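Local coordinates for protein FdhC (Acinetobacter nosocomialis, PDB 5KTC) that transfers an acyl group, here 3-hydroxybutanoyl, from its coenzyme A thioester to the amino group of a dTDP-linked sugar, probably for O-antigen synthesis, at residues N29-K32 against L33-Y36; G135-K138 against V139-F142; F162-S165 against K166-N170. All coordinates share one frame; numbering follows the deposited sequence.

How the contacts relate
Contacts 1, 2 and 3 follow one another along the chain of a GNAT-type fold. Contact 1 (N29-Y36) is a loop turn after helix 21-28; contact 2 (G135-F142) starts helix 137-146 after strand 127-133; contact 3 (F162-N170) passes from strand 157-163 into helix 164-173. Contacts 1 and 2, centres about 15 Å apart, meet where Y36 packs on N136 and probably hydrogen-bonds through OH to the carbonyl O of G135; together they wall part of the coenzyme A site. Contact 3 lies away from it, its centre about 20 Å from that of contact 2 and about 30 Å from that of contact 1, yet strands 127-133 and 157-163, which lead into contacts 2 and 3, are antiparallel neighbours in the central sheet.

Contact 1 (N29-K32 against L33-Y36); sequences NNDK and LNTY. With COA (coenzyme A), chain D.
N30 O accepts the backbone N of L33 at 2.9 Å and, weakly, that of N34, so the chain folds back on itself at D31 and K32. A second closure sits inside this turn: N30 OD1 receives the backbone N of K32 at 3.0 Å, an Asx turn that fixes the rotation of the N30 amide. With OD1 held by K32 N, ND2 of N30 is the branch turned to leucine, 3.6 Å from L33 CD1. The loop lies between helix 21-28 and helix 44-59 of the GNAT domain and borders the coenzyme A site, where L33 O is 3.1 Å from C7P of the pantetheine arm. On the same side of the turn as D31, N34 lays its amide alongside the carboxylate, the two planes turned 45° apart. N34 ND2 reaches D31 OD1 at 3.4 Å, a weak bond, and also donates to R28 O at the end of the preceding helix. This reach depends on a chi1 of 68°, which sets CG of N34 between its backbone N and carbonyl carbon and brings CG to 3.2 Å from N30 O. N29 ND2 turns to C25 O and T41 O instead. Further along, CG2 of T35 sits over the centre of one face of the Y36 ring, 3.4 Å above its plane, while coenzyme A O5P lies near that plane at the ring edge. Y36 also touches the bound nucleotide sugar, and L33 packs on N100.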
loop_
_atom_site.group_PDB
_atom_site.type_symbol
_atom_site.label_atom_id
_atom_site.label_comp_id
_atom_site.label_asym_id
_atom_site.label_seq_id
_atom_site.Cartn_x
_atom_site.Cartn_y
_atom_site.Cartn_z
ATOM N N ASN A 29 -3.110 -11.520 12.197
ATOM C CA ASN A 29 -3.835 -12.090 13.326
ATOM C C ASN A 29 -3.713 -11.251 14.586
ATOM O O ASN A 29 -4.112 -11.692 15.679
ATOM C CB ASN A 29 -3.378 -13.533 13.537
ATOM C CG ASN A 29 -3.924 -14.475 12.465
ATOM O OD1 ASN A 29 -5.048 -14.921 12.560
ATOM N ND2 ASN A 29 -3.155 -14.759 11.445
ATOM N N ASN A 30 -3.125 -10.071 14.456
ATOM C CA ASN A 30 -3.110 -9.083 15.490
ATOM C C ASN A 30 -4.502 -8.462 15.555
ATOM O O ASN A 30 -4.908 -7.716 14.638
ATOM C CB ASN A 30 -2.028 -8.032 15.189
ATOM C CG ASN A 30 -1.770 -7.068 16.344
ATOM O OD1 ASN A 30 -2.641 -6.802 17.158
ATOM N ND2 ASN A 30 -0.613 -6.466 16.345
ATOM N N ASP A 31 -5.227 -8.719 16.649
ATOM C CA ASP A 31 -6.574 -8.189 16.800
ATOM C C ASP A 31 -6.613 -6.704 16.982
ATOM O O ASP A 31 -7.650 -6.146 16.889
ATOM C CB ASP A 31 -7.373 -8.921 17.919
ATOM C CG ASP A 31 -7.606 -10.429 17.590
ATOM O OD1 ASP A 31 -7.768 -10.819 16.390
ATOM O OD2 ASP A 31 -7.597 -11.235 18.551
ATOM N N LYS A 32 -5.508 -6.030 17.229
ATOM C CA LYS A 32 -5.555 -4.575 17.196
ATOM C C LYS A 32 -5.539 -4.013 15.780
ATOM O O LYS A 32 -5.900 -2.876 15.556
ATOM C CB LYS A 32 -4.393 -3.981 17.959
ATOM C CG LYS A 32 -4.426 -4.349 19.417
ATOM C CD LYS A 32 -3.050 -4.164 20.011
ATOM C CE LYS A 32 -3.103 -4.436 21.510
ATOM N NZ LYS A 32 -2.001 -3.653 22.129
ATOM N N LEU A 33 -5.090 -4.815 14.835
ATOM C CA LEU A 33 -4.892 -4.352 13.475
ATOM C C LEU A 33 -5.905 -4.848 12.492
ATOM O O LEU A 33 -6.076 -4.216 11.453
ATOM C CB LEU A 33 -3.489 -4.788 12.998
ATOM C CG LEU A 33 -2.355 -4.203 13.841
ATOM C CD1 LEU A 33 -1.005 -4.698 13.288
ATOM C CD2 LEU A 33 -2.335 -2.667 13.912
ATOM N N ASN A 34 -6.583 -5.943 12.795
ATOM C CA ASN A 34 -7.320 -6.633 11.817
ATOM C C ASN A 34 -8.812 -6.438 11.843
ATOM O O ASN A 34 -9.519 -7.252 11.264
ATOM C CB ASN A 34 -7.003 -8.111 11.799
ATOM C CG ASN A 34 -7.457 -8.897 13.042
ATOM O OD1 ASN A 34 -8.171 -8.421 13.909
ATOM N ND2 ASN A 34 -6.990 -10.145 13.118
ATOM N N THR A 35 -9.265 -5.374 12.512
ATOM C CA THR A 35 -10.708 -5.071 12.606
ATOM C C THR A 35 -11.356 -5.030 11.212
ATOM O O THR A 35 -12.434 -5.534 11.047
ATOM C CB THR A 35 -10.935 -3.724 13.261
ATOM O OG1 THR A 35 -10.215 -3.682 14.500
ATOM C CG2 THR A 35 -12.457 -3.481 13.512
ATOM N N TYR A 36 -10.666 -4.460 10.227
ATOM C CA TYR A 36 -11.298 -4.159 8.931
ATOM C C TYR A 36 -10.608 -4.830 7.719
ATOM O O TYR A 36 -10.701 -4.337 6.557
ATOM C CB TYR A 36 -11.304 -2.658 8.788
ATOM C CG TYR A 36 -12.029 -1.918 9.870
ATOM C CD1 TYR A 36 -13.423 -1.977 9.983
ATOM C CD2 TYR A 36 -11.346 -1.127 10.755
ATOM C CE1 TYR A 36 -14.074 -1.283 10.983
ATOM C CE2 TYR A 36 -11.988 -0.417 11.716
ATOM C CZ TYR A 36 -13.354 -0.502 11.852
ATOM O OH TYR A 36 -13.982 0.247 12.854
HETATM N N1A COA D . -0.790 14.855 4.840
HETATM C C2A COA D . -0.009 15.016 5.934
HETATM N N3A COA D . -0.059 14.194 6.984
HETATM C C4A COA D . -0.838 13.125 6.914
HETATM C C5A COA D . -1.687 12.863 5.725
HETATM C C6A COA D . -1.624 13.825 4.652
HETATM N N6A COA D . -2.355 13.687 3.549
HETATM N N7A COA D . -2.348 11.736 5.950
HETATM C C8A COA D . -1.983 11.305 7.176
HETATM N N9A COA D . -1.085 12.150 7.751
HETATM C C1B COA D . -0.434 11.999 9.071
HETATM C C2B COA D . -1.479 11.579 10.111
HETATM O O2B COA D . -2.172 12.693 10.698
HETATM C C3B COA D . -0.661 10.784 11.071
HETATM O O3B COA D . 0.067 11.712 11.882
HETATM P P3B COA D . -0.338 11.930 13.422
HETATM O O7A COA D . 0.665 11.008 14.127
HETATM O O8A COA D . 0.017 13.390 13.411
HETATM O O9A COA D . -1.787 11.546 13.576
HETATM C C4B COA D . 0.326 10.071 10.173
HETATM O O4B COA D . 0.510 10.918 9.027
HETATM C C5B COA D . -0.077 8.647 9.848
HETATM O O5B COA D . -1.345 8.629 9.232
HETATM P P1A COA D . -2.531 7.823 9.898
HETATM O O1A COA D . -3.802 8.182 9.160
HETATM O O2A COA D . -2.478 7.753 11.400
HETATM O O3A COA D . -2.335 6.289 9.422
HETATM P P2A COA D . -1.933 4.995 10.189
HETATM O O4A COA D . -0.548 5.039 10.778
HETATM O O5A COA D . -3.027 4.538 11.136
HETATM O O6A COA D . -1.843 3.925 9.007
HETATM C CBP COA D . -3.203 2.041 8.276
HETATM C CCP COA D . -3.044 3.570 8.332
HETATM C CDP COA D . -4.521 1.764 7.595
HETATM C CEP COA D . -2.066 1.413 7.476
HETATM C CAP COA D . -3.188 1.481 9.719
HETATM O OAP COA D . -4.098 2.334 10.489
HETATM C C9P COA D . -3.531 0.050 9.821
HETATM O O9P COA D . -2.753 -0.911 9.637
HETATM N N8P COA D . -4.825 -0.169 10.129
HETATM C C7P COA D . -5.322 -1.489 10.245
HETATM C C6P COA D . -5.445 -2.271 8.961
HETATM C C5P COA D . -6.445 -1.601 8.054
HETATM O O5P COA D . -7.563 -1.302 8.508
HETATM N N4P COA D . -6.044 -1.338 6.826
HETATM C C3P COA D . -6.868 -0.570 5.888
HETATM C C2P COA D . -8.016 -1.408 5.291
HETATM S S1P COA D . -9.136 -0.297 4.360
#

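Contact 2 (G135-K138 against V139-F142); sequences GNDK and VHSF. With COA (coenzyme A), chain D.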
loop_
_atom_site.group_PDB
_atom_site.type_symbol
_atom_site.label_atom_id
_atom_site.label_comp_id
_atom_site.label_asym_id
_atom_site.label_seq_id
_atom_site.Cartn_x
_atom_site.Cartn_y
_atom_site.Cartn_z
ATOM N N GLY A 135 -16.961 2.342 9.100
ATOM C CA GLY A 135 -16.443 2.226 10.456
ATOM C C GLY A 135 -14.969 2.516 10.576
ATOM O O GLY A 135 -14.515 2.904 11.650
ATOM N N ASN A 136 -14.198 2.360 9.480
ATOM C CA ASN A 136 -12.726 2.591 9.497
ATOM C C ASN A 136 -12.392 4.049 9.230
ATOM O O ASN A 136 -11.704 4.443 8.250
ATOM C CB ASN A 136 -12.058 1.645 8.487
ATOM C CG ASN A 136 -10.598 1.345 8.808
ATOM O OD1 ASN A 136 -10.021 1.850 9.760
ATOM N ND2 ASN A 136 -9.999 0.500 7.983
ATOM N N ASP A 137 -12.854 4.873 10.175
ATOM C CA ASP A 137 -13.186 6.250 9.909
ATOM C C ASP A 137 -11.955 7.046 9.540
ATOM O O ASP A 137 -11.950 7.835 8.590
ATOM C CB ASP A 137 -13.991 6.857 11.097
ATOM C CG ASP A 137 -15.335 6.151 11.313
ATOM O OD1 ASP A 137 -16.000 5.861 10.291
ATOM O OD2 ASP A 137 -15.724 5.837 12.474
ATOM N N LYS A 138 -10.871 6.772 10.240
ATOM C CA LYS A 138 -9.645 7.461 9.998
ATOM C C LYS A 138 -9.043 7.126 8.587
ATOM O O LYS A 138 -8.272 7.890 8.024
ATOM C CB LYS A 138 -8.686 7.080 11.140
ATOM C CG LYS A 138 -7.496 7.966 11.197
ATOM C CD LYS A 138 -6.667 7.839 12.467
ATOM C CE LYS A 138 -5.495 8.790 12.267
ATOM N NZ LYS A 138 -4.496 8.780 13.363
ATOM N N VAL A 139 -9.334 5.951 8.078
ATOM C CA VAL A 139 -8.801 5.504 6.760
ATOM C C VAL A 139 -9.590 6.181 5.634
ATOM O O VAL A 139 -9.025 6.627 4.651
ATOM C CB VAL A 139 -8.799 3.954 6.694
ATOM C CG1 VAL A 139 -8.302 3.431 5.334
ATOM C CG2 VAL A 139 -7.926 3.430 7.821
ATOM N N HIS A 140 -10.908 6.333 5.820
ATOM C CA HIS A 140 -11.692 7.174 4.915
ATOM C C HIS A 140 -11.074 8.544 4.858
ATOM O O HIS A 140 -10.808 9.087 3.780
ATOM C CB HIS A 140 -13.175 7.235 5.322
ATOM C CG HIS A 140 -13.849 5.891 5.319
ATOM N ND1 HIS A 140 -14.162 5.235 4.155
ATOM C CD2 HIS A 140 -14.243 5.079 6.313
ATOM C CE1 HIS A 140 -14.739 4.075 4.426
ATOM N NE2 HIS A 140 -14.754 3.933 5.734
ATOM N N SER A 141 -10.804 9.104 6.027
ATOM C CA SER A 141 -10.350 10.458 6.118
ATOM C C SER A 141 -8.965 10.639 5.446
ATOM O O SER A 141 -8.694 11.616 4.709
ATOM C CB SER A 141 -10.387 10.858 7.602
ATOM O OG SER A 141 -9.808 12.108 7.741
ATOM N N PHE A 142 -8.105 9.644 5.642
ATOM C CA PHE A 142 -6.824 9.615 4.986
ATOM C C PHE A 142 -6.920 9.700 3.478
ATOM O O PHE A 142 -6.239 10.482 2.865
ATOM C CB PHE A 142 -6.071 8.288 5.337
ATOM C CG PHE A 142 -4.723 8.166 4.702
ATOM C CD1 PHE A 142 -4.565 7.667 3.407
ATOM C CD2 PHE A 142 -3.571 8.544 5.413
ATOM C CE1 PHE A 142 -3.298 7.572 2.837
ATOM C CE2 PHE A 142 -2.326 8.448 4.847
ATOM C CZ PHE A 142 -2.176 7.963 3.554
HETATM N N1A COA D . -0.790 14.855 4.840
HETATM C C2A COA D . -0.009 15.016 5.934
HETATM N N3A COA D . -0.059 14.194 6.984
HETATM C C4A COA D . -0.838 13.125 6.914
HETATM C C5A COA D . -1.687 12.863 5.725
HETATM C C6A COA D . -1.624 13.825 4.652
HETATM N N6A COA D . -2.355 13.687 3.549
HETATM N N7A COA D . -2.348 11.736 5.950
HETATM C C8A COA D . -1.983 11.305 7.176
HETATM N N9A COA D . -1.085 12.150 7.751
HETATM C C1B COA D . -0.434 11.999 9.071
HETATM C C2B COA D . -1.479 11.579 10.111
HETATM O O2B COA D . -2.172 12.693 10.698
HETATM C C3B COA D . -0.661 10.784 11.071
HETATM O O3B COA D . 0.067 11.712 11.882
HETATM P P3B COA D . -0.338 11.930 13.422
HETATM O O7A COA D . 0.665 11.008 14.127
HETATM O O8A COA D . 0.017 13.390 13.411
HETATM O O9A COA D . -1.787 11.546 13.576
HETATM C C4B COA D . 0.326 10.071 10.173
HETATM O O4B COA D . 0.510 10.918 9.027
HETATM C C5B COA D . -0.077 8.647 9.848
HETATM O O5B COA D . -1.345 8.629 9.232
HETATM P P1A COA D . -2.531 7.823 9.898
HETATM O O1A COA D . -3.802 8.182 9.160
HETATM O O2A COA D . -2.478 7.753 11.400
HETATM O O3A COA D . -2.335 6.289 9.422
HETATM P P2A COA D . -1.933 4.995 10.189
HETATM O O4A COA D . -0.548 5.039 10.778
HETATM O O5A COA D . -3.027 4.538 11.136
HETATM O O6A COA D . -1.843 3.925 9.007
HETATM C CBP COA D . -3.203 2.041 8.276
HETATM C CCP COA D . -3.044 3.570 8.332
HETATM C CDP COA D . -4.521 1.764 7.595
HETATM C CEP COA D . -2.066 1.413 7.476
HETATM C CAP COA D . -3.188 1.481 9.719
HETATM O OAP COA D . -4.098 2.334 10.489
HETATM C C9P COA D . -3.531 0.050 9.821
HETATM O O9P COA D . -2.753 -0.911 9.637
HETATM N N8P COA D . -4.825 -0.169 10.129
HETATM C C7P COA D . -5.322 -1.489 10.245
HETATM C C6P COA D . -5.445 -2.271 8.961
HETATM C C5P COA D . -6.445 -1.601 8.054
HETATM O O5P COA D . -7.563 -1.302 8.508
HETATM N N4P COA D . -6.044 -1.338 6.826
HETATM C C3P COA D . -6.868 -0.570 5.888
HETATM C C2P COA D . -8.016 -1.408 5.291
HETATM S S1P COA D . -9.136 -0.297 4.360
#
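N136 and V139 meet at the first turn of helix 137-146, which follows strand 127-133 in the GNAT fold and lines the coenzyme A site. N136 occupies the N-cap position and centres an inverse gamma turn, its side chain turned to the cofactor and making no capping bond. Among the backbone bonds, N136 O accepts both V139 N (2.8 Å) and H140 N; S141 N to D137 O and F142 N to K138 O carry the helix on. Van der Waals packing is led by V139 CG2, which lies across the N136 amide, 3.3 Å from OD1. V139 CG1 instead faces the thiol sulfur S1P at 3.9 Å, and the valine also touches the bound sugar nucleotide. The H140 ring edge meets D137 CA. F142 meets W97 edge-to-face and leans on helix 107-122, and its CD2 lies 3.5 Å from N7A of the adenine. Polar side-chain bonds hold the H140 ring at both nitrogens, NE2 by M133 O and ND1 by Y160 OH. Polar grips on the cofactor come from two side chains. N136 ND2 donates to the pantetheine carbonyl O5P at 3.1 Å (148°). K138, extended from a CG anti to the backbone N (chi1 -166°), carries NZ to 3.0 Å from diphosphate oxygen O2A.

Contact 3 (F162-S165 against K166-N170); sequences FPKS and KYKEN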
loop_
_atom_site.group_PDB
_atom_site.type_symbol
_atom_site.label_atom_id
_atom_site.label_comp_id
_atom_site.label_asym_id
_atom_site.label_seq_id
_atom_site.Cartn_x
_atom_site.Cartn_y
_atom_site.Cartn_z
ATOM N N PHE A 162 -8.666 6.563 -7.413
ATOM C CA PHE A 162 -7.595 7.574 -7.238
ATOM C C PHE A 162 -6.979 7.767 -8.638
ATOM O O PHE A 162 -6.535 6.828 -9.247
ATOM C CB PHE A 162 -6.607 7.132 -6.148
ATOM C CG PHE A 162 -5.634 8.207 -5.767
ATOM C CD1 PHE A 162 -4.521 8.452 -6.533
ATOM C CD2 PHE A 162 -5.869 9.005 -4.657
ATOM C CE1 PHE A 162 -3.672 9.501 -6.254
ATOM C CE2 PHE A 162 -5.012 10.053 -4.380
ATOM C CZ PHE A 162 -3.909 10.283 -5.168
ATOM N N PRO A 163 -7.125 8.945 -9.221
ATOM C CA PRO A 163 -6.688 9.101 -10.611
ATOM C C PRO A 163 -5.193 9.424 -10.696
ATOM O O PRO A 163 -4.660 10.067 -9.781
ATOM C CB PRO A 163 -7.500 10.323 -11.089
ATOM C CG PRO A 163 -7.653 11.113 -9.888
ATOM C CD PRO A 163 -7.828 10.119 -8.739
ATOM N N LYS A 164 -4.564 8.995 -11.793
ATOM C CA LYS A 164 -3.140 9.267 -12.080
ATOM C C LYS A 164 -2.857 10.776 -11.995
ATOM O O LYS A 164 -1.841 11.168 -11.534
ATOM C CB LYS A 164 -2.755 8.712 -13.458
ATOM C CG LYS A 164 -1.316 8.926 -13.834
ATOM C CD LYS A 164 -0.867 8.208 -15.094
ATOM C CE LYS A 164 0.656 8.245 -15.163
ATOM N NZ LYS A 164 1.102 7.788 -16.514
ATOM N N SER A 165 -3.781 11.577 -12.479
ATOM C CA SER A 165 -3.705 13.041 -12.411
ATOM C C SER A 165 -3.515 13.598 -10.996
ATOM O O SER A 165 -2.768 14.556 -10.781
ATOM C CB SER A 165 -4.929 13.675 -13.071
ATOM O OG SER A 165 -6.076 13.500 -12.284
ATOM N N LYS A 166 -4.156 12.980 -10.012
ATOM C CA LYS A 166 -3.999 13.430 -8.666
ATOM C C LYS A 166 -2.650 13.033 -8.110
ATOM O O LYS A 166 -2.056 13.776 -7.266
ATOM C CB LYS A 166 -5.097 12.892 -7.775
ATOM C CG LYS A 166 -5.009 13.334 -6.320
ATOM C CD LYS A 166 -5.123 14.846 -6.107
ATOM C CE LYS A 166 -6.512 15.363 -6.463
ATOM N NZ LYS A 166 -6.553 16.854 -6.375
ATOM N N TYR A 167 -2.194 11.837 -8.481
ATOM C CA TYR A 167 -0.861 11.385 -8.058
ATOM C C TYR A 167 0.221 12.349 -8.554
ATOM O O TYR A 167 1.168 12.655 -7.806
ATOM C CB TYR A 167 -0.562 9.957 -8.556
ATOM C CG TYR A 167 0.892 9.655 -8.882
ATOM C CD1 TYR A 167 1.809 9.320 -7.900
ATOM C CD2 TYR A 167 1.299 9.661 -10.188
ATOM C CE1 TYR A 167 3.138 9.021 -8.237
ATOM C CE2 TYR A 167 2.576 9.393 -10.539
ATOM C CZ TYR A 167 3.511 9.082 -9.571
ATOM O OH TYR A 167 4.791 8.852 -10.047
ATOM N N LYS A 168 0.080 12.824 -9.794
ATOM C CA LYS A 168 1.051 13.794 -10.299
ATOM C C LYS A 168 1.067 15.133 -9.511
ATOM O O LYS A 168 2.160 15.635 -9.186
ATOM C CB LYS A 168 0.827 14.049 -11.757
ATOM C CG LYS A 168 1.135 12.856 -12.614
ATOM C CD LYS A 168 0.782 13.130 -14.074
ATOM C CE LYS A 168 1.863 12.630 -15.009
ATOM N NZ LYS A 168 1.256 11.936 -16.164
ATOM N N GLU A 169 -0.079 15.675 -9.121
ATOM C CA GLU A 169 -0.049 16.821 -8.206
ATOM C C GLU A 169 0.629 16.429 -6.880
ATOM O O GLU A 169 1.586 17.046 -6.399
ATOM C CB GLU A 169 -1.444 17.355 -7.929
ATOM C CG GLU A 169 -2.282 17.850 -9.131
ATOM C CD GLU A 169 -3.776 17.947 -8.757
ATOM O OE1 GLU A 169 -4.077 18.231 -7.566
ATOM O OE2 GLU A 169 -4.671 17.688 -9.610
ATOM N N ASN A 170 0.192 15.334 -6.313
ATOM C CA ASN A 170 0.737 14.938 -5.043
ATOM C C ASN A 170 2.298 14.742 -4.945
ATOM O O ASN A 170 2.868 14.877 -3.848
ATOM C CB ASN A 170 -0.032 13.733 -4.520
ATOM C CG ASN A 170 -1.456 14.102 -4.093
ATOM O OD1 ASN A 170 -1.918 15.200 -4.311
ATOM N ND2 ASN A 170 -2.142 13.157 -3.521
HETATM O O HOH W 1 -6.556 15.102 -10.273
#
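F162 CZ lies 3.4 Å from K166 CG, the side chains crossing at about a right angle, so the phenyl ring of F162, next to last in strand 157-163, abuts the aliphatic part of a lysine in the first turn of helix 164-173. Its neighbouring atom F162 CE1 approaches Y167 CB at 3.9 Å, while N170 ND2 comes to the ring edge near its plane, amide and ring 60° apart. P163, at the N-cap position, runs alongside K166, with CG of the proline 3.8 Å from K166 CB. P163 O then closes the turn by accepting K166 N at 3.0 Å, and Y167 N weakly. The next bond of the helix runs from K168 N to K164 O, an oxygen that also sits at the edge of the Y167 ring.

Bends at chi2 and chi3 (62° and 67°) turn K166 away from the ring and bring NZ to 3.1 Å from E169 OE1, a salt bridge met on the syn side of the carboxylate. The other carboxylate oxygen, E169 OE2, accepts from a water that binds S165 OG at 2.6 Å, linking the first turn to the second. K164 NZ and K168 NZ stand 4.2 Å apart; a long, weak ion pair from K164 to E126 would offset part of their likely repulsion.

Beyond this shell, N170 ND2 is held by M146 O, at the end of helix 137-146. Y116 stacks on F162 and F120 meets the Y167 ring, both from helix 107-122, while backbone bonds of F162 with S128 and of K164 with E126 tie the strand end and helix start to strand 127-133 and the residue just before it.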